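Local coordinates for ethanolamine utilization protein EutL (Clostridium perfringens E str. JGS1987, PDB 4TME) that builds part of the bacterial microcompartment shell for ethanolamine utilization and binds ethanolamine, which probably controls opening of its pore, at residues C[148-153]-C[198-203]. Numbering follows the deposited sequence.
Sequences AYLVAP and AACDAF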
ATOM      1  N   ALA C 148      -9.656  23.942  -6.240  1.00 26.23           N
ATOM      2  CA  ALA C 148      -8.739  23.898  -5.124  1.00 25.41           C
ATOM      3  C   ALA C 148      -8.243  22.454  -4.979  1.00 23.88           C
ATOM      4  O   ALA C 148      -9.038  21.548  -4.811  1.00 24.72           O
ATOM      5  CB  ALA C 148      -9.418  24.358  -3.843  1.00 26.35           C
ATOM      6  N   TYR C 149      -6.941  22.262  -5.092  1.00 22.71           N
ATOM      7  CA  TYR C 149      -6.301  20.944  -4.982  1.00 20.74           C
ATOM      8  C   TYR C 149      -5.649  20.890  -3.608  1.00 22.23           C
ATOM      9  O   TYR C 149      -4.639  21.549  -3.371  1.00 23.25           O
ATOM     10  CB  TYR C 149      -5.301  20.786  -6.135  1.00 21.33           C
ATOM     11  CG  TYR C 149      -4.754  19.386  -6.381  1.00 21.28           C
ATOM     12  CD1 TYR C 149      -4.684  18.423  -5.380  1.00 21.98           C
ATOM     13  CD2 TYR C 149      -4.293  19.043  -7.648  1.00 21.78           C
ATOM     14  CE1 TYR C 149      -4.159  17.142  -5.643  1.00 21.87           C
ATOM     15  CE2 TYR C 149      -3.778  17.809  -7.916  1.00 22.41           C
ATOM     16  CZ  TYR C 149      -3.693  16.864  -6.919  1.00 21.59           C
ATOM     17  OH  TYR C 149      -3.170  15.634  -7.210  1.00 22.28           O
ATOM     18  N   LEU C 150      -6.300  20.168  -2.685  1.00 20.47           N
ATOM     19  CA  LEU C 150      -5.976  20.219  -1.253  1.00 21.47           C
ATOM     20  C   LEU C 150      -5.459  18.857  -0.792  1.00 22.01           C
ATOM     21  O   LEU C 150      -6.169  17.857  -0.934  1.00 23.96           O
ATOM     22  CB  LEU C 150      -7.219  20.601  -0.451  1.00 21.12           C
ATOM     23  CG  LEU C 150      -7.932  21.872  -0.933  1.00 23.33           C
ATOM     24  CD1 LEU C 150      -9.165  22.178  -0.079  1.00 24.80           C
ATOM     25  CD2 LEU C 150      -6.991  23.066  -0.941  1.00 25.25           C
ATOM     26  N   VAL C 151      -4.230  18.817  -0.272  1.00 20.71           N
ATOM     27  CA  VAL C 151      -3.633  17.567   0.193  1.00 20.39           C
ATOM     28  C   VAL C 151      -2.892  17.783   1.507  1.00 20.87           C
ATOM     29  O   VAL C 151      -2.164  18.745   1.653  1.00 21.01           O
ATOM     30  CB  VAL C 151      -2.650  16.983  -0.848  1.00 20.59           C
ATOM     31  CG1 VAL C 151      -2.106  15.629  -0.377  1.00 20.96           C
ATOM     32  CG2 VAL C 151      -3.333  16.825  -2.196  1.00 21.59           C
ATOM     33  N   ALA C 152      -3.099  16.886   2.465  1.00 20.99           N
ATOM     34  CA  ALA C 152      -2.343  16.911   3.712  1.00 20.07           C
ATOM     35  C   ALA C 152      -2.339  15.515   4.322  1.00 20.55           C
ATOM     36  O   ALA C 152      -2.990  14.611   3.812  1.00 21.08           O
ATOM     37  CB  ALA C 152      -2.949  17.929   4.690  1.00 21.21           C
ATOM     38  N   PRO C 153      -1.581  15.324   5.411  1.00 20.92           N
ATOM     39  CA  PRO C 153      -1.635  13.992   6.029  1.00 21.21           C
ATOM     40  C   PRO C 153      -3.048  13.719   6.573  1.00 21.72           C
ATOM     41  O   PRO C 153      -3.841  14.644   6.682  1.00 22.54           O
ATOM     42  CB  PRO C 153      -0.578  14.077   7.134  1.00 21.05           C
ATOM     43  CG  PRO C 153       0.374  15.165   6.644  1.00 21.05           C
ATOM     44  CD  PRO C 153      -0.547  16.179   6.020  1.00 21.43           C
ATOM     45  N   ALA C 198      -9.985  31.078  -1.587  1.00 31.87           N
ATOM     46  CA  ALA C 198     -10.417  31.165  -0.189  1.00 31.89           C
ATOM     47  C   ALA C 198     -10.364  29.761   0.455  1.00 31.15           C
ATOM     48  O   ALA C 198     -10.038  29.614   1.633  1.00 30.43           O
ATOM     49  CB  ALA C 198     -11.797  31.734  -0.093  1.00 33.84           C
ATOM     50  N   ALA C 199     -10.691  28.735  -0.317  1.00 30.32           N
ATOM     51  CA  ALA C 199     -10.667  27.371   0.219  1.00 29.51           C
ATOM     52  C   ALA C 199      -9.212  26.966   0.483  1.00 29.25           C
ATOM     53  O   ALA C 199      -8.895  26.360   1.520  1.00 28.89           O
ATOM     54  CB  ALA C 199     -11.345  26.391  -0.748  1.00 28.43           C
ATOM     55  N   CYS C 200      -8.318  27.328  -0.433  1.00 28.43           N
ATOM     56  CA  CYS C 200      -6.901  27.010  -0.262  1.00 27.96           C
ATOM     57  C   CYS C 200      -6.347  27.696   0.995  1.00 28.39           C
ATOM     58  O   CYS C 200      -5.631  27.068   1.772  1.00 27.73           O
ATOM     59  CB  CYS C 200      -6.081  27.448  -1.483  1.00 28.99           C
ATOM     60  SG  CYS C 200      -6.325  26.425  -2.947  1.00 28.97           S
ATOM     61  N   ASP C 201      -6.691  28.968   1.188  1.00 28.92           N
ATOM     62  CA  ASP C 201      -6.162  29.730   2.320  1.00 30.16           C
ATOM     63  C   ASP C 201      -6.643  29.106   3.630  1.00 29.39           C
ATOM     64  O   ASP C 201      -5.870  28.943   4.577  1.00 28.91           O
ATOM     65  CB  ASP C 201      -6.596  31.200   2.264  1.00 33.99           C
ATOM     66  CG  ASP C 201      -5.932  31.982   1.128  1.00 39.06           C
ATOM     67  OD1 ASP C 201      -4.946  31.498   0.514  1.00 40.35           O
ATOM     68  OD2 ASP C 201      -6.414  33.106   0.867  1.00 41.40           O
ATOM     69  N   ALA C 202      -7.927  28.761   3.672  1.00 29.58           N
ATOM     70  CA  ALA C 202      -8.523  28.162   4.867  1.00 29.79           C
ATOM     71  C   ALA C 202      -7.941  26.780   5.155  1.00 27.15           C
ATOM     72  O   ALA C 202      -7.706  26.430   6.327  1.00 27.28           O
ATOM     73  CB  ALA C 202     -10.018  28.068   4.716  1.00 31.36           C
ATOM     74  N   PHE C 203      -7.728  25.987   4.102  1.00 25.48           N
ATOM     75  CA  PHE C 203      -7.133  24.656   4.236  1.00 24.15           C
ATOM     76  C   PHE C 203      -5.729  24.797   4.830  1.00 25.39           C
ATOM     77  O   PHE C 203      -5.383  24.119   5.796  1.00 25.27           O
ATOM     78  CB  PHE C 203      -7.101  23.939   2.865  1.00 23.51           C
ATOM     79  CG  PHE C 203      -6.609  22.507   2.917  1.00 23.64           C
ATOM     80  CD1 PHE C 203      -7.483  21.479   3.233  1.00 23.70           C
ATOM     81  CD2 PHE C 203      -5.297  22.190   2.628  1.00 24.51           C
ATOM     82  CE1 PHE C 203      -7.044  20.162   3.291  1.00 22.74           C
ATOM     83  CE2 PHE C 203      -4.860  20.868   2.670  1.00 23.40           C
ATOM     84  CZ  PHE C 203      -5.732  19.865   3.002  1.00 23.10           C
TER
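The ring of Phe203 takes Leu150 on one face: CB of Leu150 stands 3.6 Å from the ring centroid, only 4° off the normal, a CH-pi contact. At the ring edge, near its plane, lies the carbonyl oxygen of Val151, 3.6 Å from CE2 of Phe203. The methyl of Ala152 comes in obliquely at the far end, CB 3.8 Å from CZ of Phe203. With CG anti to the backbone N (chi1 -175°), Phe203 reaches from the helix to the strand backbone, while Leu150 extends the other way, and the two overlap along their lengths rather than meeting end to end. Leu150 lays its branches along the root of the ring: CD1 is 3.8 Å from CD1 of Phe203, and CD2 is 3.9 Å from CB of Phe203. One turn earlier in the helix, SG of Cys200 touches two strand side chains at once, 3.8 Å from CB of Ala148 and 4.0 Å from CD2 of Leu150. Ala199 adds a methyl-to-methyl contact with Ala148. Alternation along strand 146-152 turns Ala148, Leu150 and Ala152 to the helix, whereas Tyr149 and Val151 leave from the other face, where Val151 touches bound ethanolamine and Tyr149 OH hydrogen-bonds Asp45. The short axes run nearly parallel, 15° apart and 8.3 Å at closest approach, a spacing consistent with the small Ala148 and Ala199 meeting at one end. Helix 193-212 thus packs on the antiparallel sheet of the second BMC domain, with Leu161 of helix 154-167 touching both Leu150 and Phe203. Side chain meets side chain through apolar atoms alone, and the ring also rests against the backbone of Val151, consistent with a buried hydrophobic layer that backs the strand while the opposite face contributes Val151 to the ethanolamine pocket.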